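Local coordinates for protein HAD-superfamily hydrolase, subfamily IA, variant 1 (Ehrlichia chaffeensis, PDB 3KZX) that probably hydrolyses 2-phosphoglycolate to glycolate and phosphate, as a phosphatase of the haloacid dehalogenase-like superfamily, at residues A27-W32 and V180-D185; I109-T114 and D220-I225; M122-N127 and H144-I149; P176-F181 and G197-K202. All coordinates share one frame; numbering follows the deposited sequence.

Contact 1. Residues A27-W32 and V180-D185; sequences AVIFDW and VFFIGD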
# COMPACT_ATOMS: atom_id res chain seq x y z
N ALA A 27 -0.07 -12.74 -12.03
CA ALA A 27 0.78 -11.81 -11.32
C ALA A 27 0.01 -11.20 -10.15
O ALA A 27 -1.23 -11.19 -10.16
CB ALA A 27 1.28 -10.69 -12.27
N VAL A 28 0.72 -10.72 -9.14
CA VAL A 28 0.07 -10.06 -8.01
C VAL A 28 0.72 -8.70 -7.83
O VAL A 28 1.92 -8.60 -7.61
CB VAL A 28 0.15 -10.87 -6.70
CG1 VAL A 28 -0.54 -10.10 -5.51
CG2 VAL A 28 -0.47 -12.27 -6.90
N ILE A 29 -0.09 -7.66 -7.90
CA ILE A 29 0.37 -6.29 -7.70
C ILE A 29 -0.08 -5.84 -6.31
O ILE A 29 -1.21 -6.10 -5.93
CB ILE A 29 -0.18 -5.33 -8.79
CG1 ILE A 29 0.22 -5.82 -10.19
CG2 ILE A 29 0.39 -3.90 -8.59
CD1 ILE A 29 -0.37 -4.99 -11.31
N PHE A 30 0.81 -5.15 -5.58
CA PHE A 30 0.52 -4.64 -4.24
C PHE A 30 0.65 -3.15 -4.18
O PHE A 30 1.55 -2.59 -4.78
CB PHE A 30 1.52 -5.19 -3.21
CG PHE A 30 1.41 -6.67 -2.96
CD1 PHE A 30 0.58 -7.15 -1.94
CD2 PHE A 30 2.11 -7.59 -3.72
CE1 PHE A 30 0.47 -8.49 -1.68
CE2 PHE A 30 1.99 -8.96 -3.46
CZ PHE A 30 1.18 -9.40 -2.45
N ASP A 31 -0.22 -2.50 -3.42
CA ASP A 31 0.07 -1.14 -3.01
C ASP A 31 0.98 -1.21 -1.79
O ASP A 31 1.11 -2.28 -1.16
CB ASP A 31 -1.24 -0.44 -2.66
CG ASP A 31 -1.12 1.10 -2.66
OD1 ASP A 31 -0.02 1.65 -2.86
OD2 ASP A 31 -2.17 1.74 -2.50
N TRP A 32 1.62 -0.08 -1.47
CA TRP A 32 2.59 -0.02 -0.40
C TRP A 32 1.90 0.49 0.90
O TRP A 32 1.54 -0.30 1.78
CB TRP A 32 3.78 0.85 -0.87
CG TRP A 32 4.90 0.96 0.06
CD1 TRP A 32 5.31 2.08 0.72
CD2 TRP A 32 5.78 -0.10 0.49
NE1 TRP A 32 6.38 1.80 1.52
CE2 TRP A 32 6.70 0.47 1.39
CE3 TRP A 32 5.88 -1.46 0.19
CZ2 TRP A 32 7.71 -0.28 2.00
CZ3 TRP A 32 6.88 -2.20 0.81
CH2 TRP A 32 7.78 -1.60 1.70
N VAL A 180 -4.55 -11.09 -13.23
CA VAL A 180 -3.69 -10.17 -12.52
C VAL A 180 -4.47 -9.63 -11.32
O VAL A 180 -5.49 -8.98 -11.47
CB VAL A 180 -3.23 -9.02 -13.42
CG1 VAL A 180 -2.35 -8.03 -12.62
CG2 VAL A 180 -2.42 -9.58 -14.64
N PHE A 181 -4.01 -9.93 -10.11
CA PHE A 181 -4.67 -9.45 -8.88
C PHE A 181 -3.98 -8.18 -8.41
O PHE A 181 -2.75 -8.17 -8.22
CB PHE A 181 -4.56 -10.47 -7.72
CG PHE A 181 -5.24 -11.81 -7.98
CD1 PHE A 181 -6.00 -12.06 -9.12
CD2 PHE A 181 -5.19 -12.80 -6.99
CE1 PHE A 181 -6.63 -13.30 -9.31
CE2 PHE A 181 -5.82 -14.04 -7.16
CZ PHE A 181 -6.53 -14.29 -8.32
N PHE A 182 -4.74 -7.10 -8.22
CA PHE A 182 -4.21 -5.88 -7.63
C PHE A 182 -4.77 -5.75 -6.22
O PHE A 182 -5.93 -5.37 -6.04
CB PHE A 182 -4.54 -4.63 -8.48
CG PHE A 182 -3.85 -3.34 -8.00
CD1 PHE A 182 -4.04 -2.16 -8.68
CD2 PHE A 182 -3.05 -3.29 -6.87
CE1 PHE A 182 -3.47 -0.97 -8.27
CE2 PHE A 182 -2.44 -2.08 -6.46
CZ PHE A 182 -2.66 -0.93 -7.19
N ILE A 183 -3.93 -6.09 -5.24
CA ILE A 183 -4.25 -5.98 -3.81
C ILE A 183 -3.96 -4.58 -3.32
O ILE A 183 -2.85 -4.10 -3.37
CB ILE A 183 -3.52 -7.02 -2.93
CG1 ILE A 183 -3.83 -8.43 -3.40
CG2 ILE A 183 -3.98 -6.83 -1.44
CD1 ILE A 183 -2.82 -9.51 -2.88
N GLY A 184 -5.02 -3.90 -2.92
CA GLY A 184 -4.97 -2.52 -2.52
C GLY A 184 -6.09 -2.16 -1.57
O GLY A 184 -7.17 -2.79 -1.54
N ASP A 185 -5.84 -1.14 -0.78
CA ASP A 185 -6.78 -0.71 0.25
C ASP A 185 -7.74 0.37 -0.20
O ASP A 185 -8.83 0.50 0.38
CB ASP A 185 -6.05 -0.19 1.49
CG ASP A 185 -5.27 1.05 1.20
OD1 ASP A 185 -4.28 0.94 0.48
OD2 ASP A 185 -5.68 2.14 1.65

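Contact 2. Residues I109-T114 and D220-I225; sequences IELLDT and DIRNFI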
# COMPACT_ATOMS: atom_id res chain seq x y z
N ILE A 109 4.93 -10.57 4.77
CA ILE A 109 6.11 -11.33 4.35
C ILE A 109 5.78 -12.78 4.01
O ILE A 109 6.29 -13.32 3.02
CB ILE A 109 7.24 -11.34 5.41
CG1 ILE A 109 8.06 -10.06 5.31
CG2 ILE A 109 8.22 -12.53 5.15
CD1 ILE A 109 9.34 -10.27 4.51
N GLU A 110 4.95 -13.43 4.82
CA GLU A 110 4.54 -14.82 4.51
C GLU A 110 3.88 -14.94 3.15
O GLU A 110 4.16 -15.90 2.40
CB GLU A 110 3.64 -15.39 5.59
CG GLU A 110 4.41 -15.67 6.84
CD GLU A 110 3.58 -15.64 8.09
OE1 GLU A 110 3.60 -14.60 8.78
OE2 GLU A 110 2.97 -16.68 8.38
N LEU A 111 3.04 -13.96 2.80
CA LEU A 111 2.41 -13.95 1.48
C LEU A 111 3.39 -13.69 0.34
O LEU A 111 3.40 -14.41 -0.69
CB LEU A 111 1.25 -12.92 1.47
CG LEU A 111 0.65 -12.67 0.12
CD1 LEU A 111 0.06 -13.97 -0.43
CD2 LEU A 111 -0.42 -11.53 0.20
N LEU A 112 4.25 -12.68 0.49
CA LEU A 112 5.26 -12.46 -0.53
C LEU A 112 6.09 -13.70 -0.75
O LEU A 112 6.36 -14.09 -1.90
CB LEU A 112 6.17 -11.26 -0.16
CG LEU A 112 5.48 -9.89 0.03
CD1 LEU A 112 6.45 -8.88 0.59
CD2 LEU A 112 4.88 -9.35 -1.28
N ASP A 113 6.49 -14.34 0.35
CA ASP A 113 7.37 -15.47 0.24
C ASP A 113 6.67 -16.68 -0.39
O ASP A 113 7.27 -17.39 -1.18
CB ASP A 113 7.99 -15.82 1.60
CG ASP A 113 9.34 -16.46 1.45
OD1 ASP A 113 10.30 -15.79 0.97
OD2 ASP A 113 9.41 -17.66 1.74
N THR A 114 5.41 -16.89 -0.07
CA THR A 114 4.60 -17.91 -0.71
C THR A 114 4.49 -17.66 -2.22
O THR A 114 4.66 -18.56 -3.03
CB THR A 114 3.20 -17.97 -0.06
OG1 THR A 114 3.36 -18.58 1.22
CG2 THR A 114 2.26 -18.85 -0.84
N ASP A 220 -5.53 -14.56 5.26
CA ASP A 220 -6.68 -15.00 4.47
C ASP A 220 -6.41 -14.90 2.97
O ASP A 220 -6.81 -15.80 2.22
CB ASP A 220 -7.96 -14.24 4.84
CG ASP A 220 -8.42 -14.52 6.29
OD1 ASP A 220 -8.17 -15.62 6.83
OD2 ASP A 220 -9.07 -13.64 6.89
N ILE A 221 -5.69 -13.86 2.55
CA ILE A 221 -5.37 -13.71 1.14
C ILE A 221 -4.41 -14.81 0.72
O ILE A 221 -4.59 -15.42 -0.34
CB ILE A 221 -4.74 -12.36 0.82
CG1 ILE A 221 -5.76 -11.23 1.03
CG2 ILE A 221 -4.15 -12.37 -0.62
CD1 ILE A 221 -5.18 -9.79 0.94
N ARG A 222 -3.41 -15.10 1.57
CA ARG A 222 -2.47 -16.19 1.29
C ARG A 222 -3.20 -17.54 1.17
O ARG A 222 -2.93 -18.31 0.25
CB ARG A 222 -1.37 -16.26 2.33
CG ARG A 222 -0.28 -17.30 2.02
CD ARG A 222 0.67 -17.39 3.19
NE ARG A 222 1.54 -18.56 3.16
CZ ARG A 222 1.21 -19.78 3.58
NH1 ARG A 222 -0.00 -20.04 4.08
NH2 ARG A 222 2.09 -20.75 3.50
N ASN A 223 -4.07 -17.85 2.12
CA ASN A 223 -4.88 -19.07 2.02
C ASN A 223 -5.69 -19.16 0.73
O ASN A 223 -5.74 -20.22 0.09
CB ASN A 223 -5.79 -19.24 3.24
CG ASN A 223 -5.02 -19.59 4.49
OD1 ASN A 223 -5.46 -19.28 5.62
ND2 ASN A 223 -3.88 -20.21 4.32
N PHE A 224 -6.30 -18.04 0.34
CA PHE A 224 -7.09 -17.97 -0.89
C PHE A 224 -6.24 -18.24 -2.11
O PHE A 224 -6.59 -19.06 -2.96
CB PHE A 224 -7.72 -16.59 -0.97
CG PHE A 224 -8.56 -16.36 -2.20
CD1 PHE A 224 -9.77 -17.01 -2.36
CD2 PHE A 224 -8.17 -15.43 -3.14
CE1 PHE A 224 -10.58 -16.77 -3.46
CE2 PHE A 224 -8.97 -15.15 -4.25
CZ PHE A 224 -10.17 -15.85 -4.42
N ILE A 225 -5.07 -17.63 -2.19
CA ILE A 225 -4.21 -17.84 -3.36
C ILE A 225 -3.63 -19.27 -3.37
O ILE A 225 -3.58 -19.93 -4.42
CB ILE A 225 -3.11 -16.77 -3.46
CG1 ILE A 225 -3.77 -15.39 -3.69
CG2 ILE A 225 -2.14 -17.17 -4.61
CD1 ILE A 225 -2.82 -14.22 -3.77
O HOH W 1 3.97 -21.35 1.15

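Contact 3. Residues M122-N127 and H144-I149; sequences MAIVSN and HYFDSI. With SO4 (sulfate ion), chain B.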
# COMPACT_ATOMS: atom_id res chain seq x y z
N MET A 122 5.49 -10.63 -8.96
CA MET A 122 4.90 -9.56 -8.17
C MET A 122 5.42 -8.21 -8.56
O MET A 122 6.57 -8.05 -9.04
CB MET A 122 5.18 -9.76 -6.67
CG MET A 122 4.60 -11.04 -6.09
SD MET A 122 5.13 -11.32 -4.39
CE MET A 122 6.55 -12.32 -4.78
N ALA A 123 4.58 -7.22 -8.30
CA ALA A 123 4.95 -5.83 -8.48
C ALA A 123 4.35 -4.95 -7.42
O ALA A 123 3.42 -5.38 -6.72
CB ALA A 123 4.55 -5.36 -9.87
N ILE A 124 4.91 -3.75 -7.27
CA ILE A 124 4.30 -2.69 -6.45
C ILE A 124 3.88 -1.54 -7.36
O ILE A 124 4.63 -1.12 -8.25
CB ILE A 124 5.25 -2.20 -5.35
CG1 ILE A 124 5.33 -3.26 -4.22
CG2 ILE A 124 4.85 -0.80 -4.72
CD1 ILE A 124 6.56 -3.11 -3.40
N VAL A 125 2.67 -1.06 -7.12
CA VAL A 125 2.18 0.17 -7.74
C VAL A 125 1.61 1.11 -6.65
O VAL A 125 0.61 0.78 -6.02
CB VAL A 125 1.14 -0.11 -8.81
CG1 VAL A 125 0.58 1.20 -9.43
CG2 VAL A 125 1.76 -0.98 -9.90
N SER A 126 2.27 2.26 -6.48
CA SER A 126 2.07 3.19 -5.40
C SER A 126 2.12 4.63 -5.91
O SER A 126 2.83 4.90 -6.90
CB SER A 126 3.19 3.00 -4.35
OG SER A 126 3.10 3.98 -3.32
N ASN A 127 1.40 5.54 -5.25
CA ASN A 127 1.53 6.97 -5.50
C ASN A 127 2.64 7.66 -4.69
O ASN A 127 2.88 8.85 -4.85
CB ASN A 127 0.19 7.69 -5.32
CG ASN A 127 -0.77 7.47 -6.49
OD1 ASN A 127 -0.45 6.75 -7.47
ND2 ASN A 127 -1.96 8.09 -6.39
N HIS A 144 14.02 -7.97 -3.74
CA HIS A 144 14.09 -9.23 -4.46
C HIS A 144 12.72 -9.86 -4.77
O HIS A 144 12.58 -10.67 -5.72
CB HIS A 144 14.98 -10.24 -3.71
CG HIS A 144 14.35 -10.81 -2.46
ND1 HIS A 144 14.36 -10.13 -1.26
CD2 HIS A 144 13.75 -12.00 -2.22
CE1 HIS A 144 13.74 -10.86 -0.34
NE2 HIS A 144 13.39 -12.01 -0.90
N TYR A 145 11.71 -9.50 -3.98
CA TYR A 145 10.37 -10.02 -4.24
C TYR A 145 9.71 -9.46 -5.51
O TYR A 145 8.80 -10.08 -6.04
CB TYR A 145 9.43 -9.74 -3.07
CG TYR A 145 9.67 -10.61 -1.84
CD1 TYR A 145 9.61 -11.99 -1.93
CD2 TYR A 145 9.95 -10.05 -0.61
CE1 TYR A 145 9.85 -12.80 -0.80
CE2 TYR A 145 10.18 -10.85 0.51
CZ TYR A 145 10.13 -12.22 0.40
OH TYR A 145 10.34 -13.00 1.51
N PHE A 146 10.10 -8.27 -5.93
CA PHE A 146 9.30 -7.50 -6.91
C PHE A 146 9.99 -7.32 -8.22
O PHE A 146 11.14 -6.85 -8.27
CB PHE A 146 8.93 -6.13 -6.34
CG PHE A 146 8.18 -6.24 -5.06
CD1 PHE A 146 6.87 -6.73 -5.06
CD2 PHE A 146 8.78 -5.92 -3.87
CE1 PHE A 146 6.21 -6.89 -3.89
CE2 PHE A 146 8.09 -6.08 -2.69
CZ PHE A 146 6.81 -6.57 -2.70
N ASP A 147 9.30 -7.71 -9.28
CA ASP A 147 9.90 -7.58 -10.60
C ASP A 147 9.69 -6.22 -11.24
O ASP A 147 10.30 -5.93 -12.27
CB ASP A 147 9.48 -8.73 -11.48
CG ASP A 147 10.14 -10.05 -11.04
OD1 ASP A 147 9.45 -10.98 -10.71
OD2 ASP A 147 11.38 -10.10 -10.95
N SER A 148 8.86 -5.38 -10.62
CA SER A 148 8.68 -4.00 -11.06
C SER A 148 8.18 -3.20 -9.87
O SER A 148 7.30 -3.68 -9.15
CB SER A 148 7.62 -3.92 -12.15
OG SER A 148 7.43 -2.58 -12.57
N ILE A 149 8.71 -2.00 -9.67
CA ILE A 149 8.23 -1.14 -8.61
C ILE A 149 7.98 0.21 -9.25
O ILE A 149 8.96 0.86 -9.68
CB ILE A 149 9.26 -0.98 -7.46
CG1 ILE A 149 9.47 -2.30 -6.71
CG2 ILE A 149 8.83 0.10 -6.47
CD1 ILE A 149 10.73 -2.37 -5.88
S SO4 B . 16.69 -7.22 -1.19
O1 SO4 B . 17.75 -7.07 -2.18
O2 SO4 B . 16.23 -5.86 -0.86
O3 SO4 B . 15.63 -8.04 -1.73
O4 SO4 B . 17.19 -7.93 0.01
O HOH W 2 8.42 -11.16 -8.45

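Contact 4. Residues P176-F181 and G197-K202; sequences PSKEVF and GCLPIK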
# COMPACT_ATOMS: atom_id res chain seq x y z
N PRO A 176 -2.35 -7.63 -19.16
CA PRO A 176 -3.45 -7.34 -18.25
C PRO A 176 -4.61 -8.31 -18.43
O PRO A 176 -4.97 -8.62 -19.56
CB PRO A 176 -3.92 -5.92 -18.65
CG PRO A 176 -2.98 -5.43 -19.64
CD PRO A 176 -2.07 -6.51 -20.08
N SER A 177 -5.15 -8.82 -17.33
CA SER A 177 -6.31 -9.72 -17.39
C SER A 177 -6.87 -9.84 -15.99
O SER A 177 -6.26 -9.38 -15.04
CB SER A 177 -5.88 -11.12 -17.83
OG SER A 177 -5.16 -11.78 -16.76
N LYS A 178 -7.97 -10.55 -15.87
CA LYS A 178 -8.58 -10.79 -14.58
C LYS A 178 -7.80 -11.81 -13.75
O LYS A 178 -8.16 -12.08 -12.60
CB LYS A 178 -10.05 -11.17 -14.76
CG LYS A 178 -10.89 -9.96 -15.39
CD LYS A 178 -11.02 -8.75 -14.39
CE LYS A 178 -11.60 -7.49 -15.04
NZ LYS A 178 -11.68 -6.29 -14.08
N GLU A 179 -6.72 -12.37 -14.31
CA GLU A 179 -5.79 -13.18 -13.50
C GLU A 179 -4.65 -12.36 -12.88
O GLU A 179 -3.85 -12.89 -12.11
CB GLU A 179 -5.20 -14.33 -14.33
CG GLU A 179 -6.17 -15.49 -14.51
CD GLU A 179 -7.29 -15.16 -15.48
OE1 GLU A 179 -7.00 -14.82 -16.65
OE2 GLU A 179 -8.47 -15.21 -15.06
N VAL A 180 -4.55 -11.09 -13.23
CA VAL A 180 -3.69 -10.17 -12.52
C VAL A 180 -4.47 -9.63 -11.32
O VAL A 180 -5.49 -8.98 -11.47
CB VAL A 180 -3.23 -9.02 -13.42
CG1 VAL A 180 -2.35 -8.03 -12.62
CG2 VAL A 180 -2.42 -9.58 -14.64
N PHE A 181 -4.01 -9.93 -10.11
CA PHE A 181 -4.67 -9.45 -8.88
C PHE A 181 -3.98 -8.18 -8.41
O PHE A 181 -2.75 -8.17 -8.22
CB PHE A 181 -4.56 -10.47 -7.72
CG PHE A 181 -5.24 -11.81 -7.98
CD1 PHE A 181 -6.00 -12.06 -9.12
CD2 PHE A 181 -5.19 -12.80 -6.99
CE1 PHE A 181 -6.63 -13.30 -9.31
CE2 PHE A 181 -5.82 -14.04 -7.16
CZ PHE A 181 -6.53 -14.29 -8.32
N GLY A 197 -8.02 -3.36 -16.61
CA GLY A 197 -8.48 -4.69 -17.04
C GLY A 197 -8.07 -5.82 -16.11
O GLY A 197 -8.07 -7.00 -16.53
N CYS A 198 -7.72 -5.47 -14.88
CA CYS A 198 -7.19 -6.39 -13.88
C CYS A 198 -8.20 -6.60 -12.74
O CYS A 198 -9.25 -5.97 -12.72
CB CYS A 198 -5.86 -5.85 -13.34
SG CYS A 198 -4.56 -5.71 -14.57
N LEU A 199 -7.93 -7.55 -11.86
CA LEU A 199 -8.85 -7.90 -10.80
C LEU A 199 -8.43 -7.18 -9.53
O LEU A 199 -7.39 -7.50 -8.93
CB LEU A 199 -8.85 -9.41 -10.50
CG LEU A 199 -9.97 -9.89 -9.60
CD1 LEU A 199 -11.32 -9.82 -10.34
CD2 LEU A 199 -9.67 -11.34 -9.07
N PRO A 200 -9.29 -6.28 -9.05
CA PRO A 200 -9.03 -5.70 -7.74
C PRO A 200 -9.34 -6.67 -6.62
O PRO A 200 -10.33 -7.39 -6.68
CB PRO A 200 -9.98 -4.52 -7.70
CG PRO A 200 -11.16 -4.95 -8.53
CD PRO A 200 -10.60 -5.89 -9.59
N ILE A 201 -8.49 -6.70 -5.60
CA ILE A 201 -8.81 -7.32 -4.31
C ILE A 201 -8.63 -6.23 -3.23
O ILE A 201 -7.55 -5.67 -3.07
CB ILE A 201 -7.90 -8.52 -4.03
CG1 ILE A 201 -8.03 -9.53 -5.17
CG2 ILE A 201 -8.28 -9.17 -2.69
CD1 ILE A 201 -7.21 -10.81 -4.95
N LYS A 202 -9.72 -5.88 -2.54
CA LYS A 202 -9.67 -4.86 -1.50
C LYS A 202 -9.10 -5.45 -0.22
O LYS A 202 -9.59 -6.49 0.28
CB LYS A 202 -11.04 -4.24 -1.23
CG LYS A 202 -11.03 -3.07 -0.21
CD LYS A 202 -12.42 -2.54 0.07
CE LYS A 202 -13.10 -3.17 1.32
NZ LYS A 202 -12.55 -2.67 2.66

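Contact 1. Residues A27-W32 and V180-D185
Ile-29 uses both of its backbone polar groups on strand 180-184: its N donates to Phe-181 O at 2.7 Å, and its O accepts from Ile-183 N at 2.8 Å. The same alternation runs on at either end, where Phe-181 N gives its hydrogen to Ala-27 O (3.1 Å) and Asp-31 N gives its own to Ile-183 O (3.1 Å). These four bonds, with strand directions only 20° apart, establish a parallel pairing. The polar groups of Val-28 and Phe-30 are satisfied on the other flank by strand 121-126, and Val-180 is bonded to Leu-199, so both strands are interior to the sheet.

Side chains pack on both faces of the pair. Ile-29 CG2 lies over the Phe-182 ring, 4.2 Å from its centroid and 23° off the normal. That ring is carried back across its neighbour because CG stands anti to the backbone N (chi1 -173°), and its edge also meets Asp-31 N. On the face of Val-28 and Phe-30, the methyl Ile-183 CD1 touches Val-28 CG1 at 3.5 Å and Phe-30 CE1 at 3.6 Å.

At the C-terminal ends the contact turns polar. Asp-31 OD1 accepts from Trp-32 N, which comes from above the carboxylate plane, while OD2 forms a salt bridge with Lys-159 and stands 3.7 Å from Asp-185 OD1. Asp-185 OD1 has a weak hydrogen bond with Thr-35 OG1. Acidic groups converging at the ends of two central parallel strands are characteristic of the Rossmann-like HAD core; Asp-31 and Thr-35 fit its DxxxT motif, placing Asp-31 probably as the nucleophile.

Contact 2. Residues I109-T114 and D220-I225
Two helices that cover the Phe-30 side of the parallel sheet, 108-117 and 218-229, meet here through Leu-111 and Thr-114 of the first and Ile-221 and Arg-222 of the second. The local axes run 20° from parallel at a closest approach of 9.5 Å, and the polar link is made by side chains.

Arg-222 stretches from CG to NE as an extended chain, crossing Thr-114 at about a right angle. Its NE donates to Thr-114 OG1 at 2.7 Å. The bond is bent, with 139° at the hydrogen, and the hydroxyl lies 26° out of the guanidinium plane. Thr-114 turns OG1 toward the preceding helical turn, next to the carbonyl oxygen of Glu-110, so the arginine is received at a spot where two oxygens stand close together. Water 1 lies 2.8 Å from Thr-114 OG1 and accepts a weak bond of 3.1 Å from Arg-222 NH2, on the outer side of the interface. The Glu-110 carboxylate, with OE2 5.7 Å from Arg-222 NE, is too far for a salt bridge and may add at most a weak favourable field.

Beneath this polar layer Leu-111 supplies the apolar part. One branch, CD1, rests on Arg-222 CA at 3.8 Å and more distantly meets Ile-225 CD1 at 4.4 Å; the other, CD2, touches Ile-221 CG2 at 3.9 Å. Leu-111 also packs on Phe-30, and Ile-221 on Phe-215, which ties both helices to the strands below. Near-parallel helices, apolar toward the sheet and polar toward solvent, are the layer expected of a three-layer alpha/beta/alpha Rossmann-like fold.

Contact 3. Residues M122-N127 and H144-I149
Ile-124 and Phe-146 meet as methyl over ring. CD1 of Ile-124 stands almost on the ring axis of Phe-146, 3.5 Å from the centroid and 13° off the normal, a close CH-pi contact. With Ile-124 CG1 lying anti to its carbonyl carbon (chi1 -74°), the outer part of the chain lies along this face. Tyr-145 CB covers the centre of the opposite face, so the phenyl group is sandwiched between aliphatic carbons, while Ala-123 N approaches its edge in plane.

Met-122 meets the same ring obliquely: its CB touches Phe-146 CD1 at 3.8 Å, while SD makes a distant Met-aromatic contact, 5.5 Å from the centroid. The chain then bends at its last torsion and sends CE alongside Tyr-145, 3.4 Å from the carbonyl oxygen of that residue. The Tyr-145 ring in turn has His-144 NE2 over the centre of one face, and its hydroxyl is bonded to Asp-113.

Two backbone bonds fix this arrangement: Asp-147 N to Met-122 O at 2.8 Å, and Ile-124 N to Ser-148 O at 3.0 Å. Beside this pairing, water 2 connects the two segments: it accepts from Met-122 N and donates to Tyr-145 O (2.7 Å) and to Asp-147 OD1. Away from the strand contact, a sulfate, probably from the crystallisation liquor, accepts through O3 from His-144 N at 2.6 Å; Thr-143 N also binds it.

Chemically, an apolar core thus packs strand 121-126 against the segment leading into strand 148-152 of the beta-alpha-beta unit, whereas polar groups of Met-122, Tyr-145 and Asp-147 are joined through water.

Contact 4. Residues P176-F181 and G197-K202
Phe-181 and Leu-199 lie side by side at the tight end of this contact, pointing the same way, with Leu-199 CD2 3.6 Å from Phe-181 CE1. Ile-201 CD1 reaches the other side of the ring obliquely, 3.5 Å from Phe-181 CD2, and the carbonyl oxygen of Lys-178 faces the ring edge in its plane. Backbone pairing begins just before, where Leu-199 N donates to Val-180 O at 2.9 Å in a nearly linear bond (162° at the hydrogen). Sulfur completes the packing on the opposite face of the sheet: Cys-198 SG sits 3.8 Å from Val-180 CG1.

Toward the 176-179 turn the interface thins. Pro-176 CB only approaches Cys-198 SG at 4.1 Å. Ser-177 O receives Cys-198 CA at 3.3 Å, a CA-H...O contact that is almost straight (168°). The exposed Lys-178 bends at its second torsion and returns its amine to Cys-198 O, 2.8 Å from NZ. NZ comes from above the carbonyl plane, 46° out of it, and not along a lone pair.

Both chains are shaped for the meeting. A type I turn from Ser-177 to Val-180, with Ser-177 OG accepting from Glu-179 N in an ST turn, leads into one strand; Gly-197, with positive phi, ends helix 187-195 in a Schellman motif and leads into the other. The result is a classical beta-alpha-beta unit: strand 180-184, helix 187-195 and the adjacent parallel strand 199-203.

Overall arrangement
Contacts 3, 1 and 4 are pairings within one parallel sheet. Contacts 1 and 4 share strand 180-184, including Val-180 and Phe-181, and Phe-182 N bonds to Leu-199 O (2.8 Å). Contact 3 is joined to contact 1 through the neighbouring strands 121-126 and 27-30, where Phe-30 N bonds to Ala-123 O (2.9 Å). Contacts 3 and 4 stay about 7 Å apart at their nearest atoms. Contact 2 lies over the sheet and reaches all three, with Leu-112 CD2 3.6 Å from Phe-30 CE2. The presumed active site is at the Asp-31 end of contact 1; the sulfate of contact 3 is remote from it, bound at His-144, whose ND1 lies 19.2 Å from Asp-31 CG.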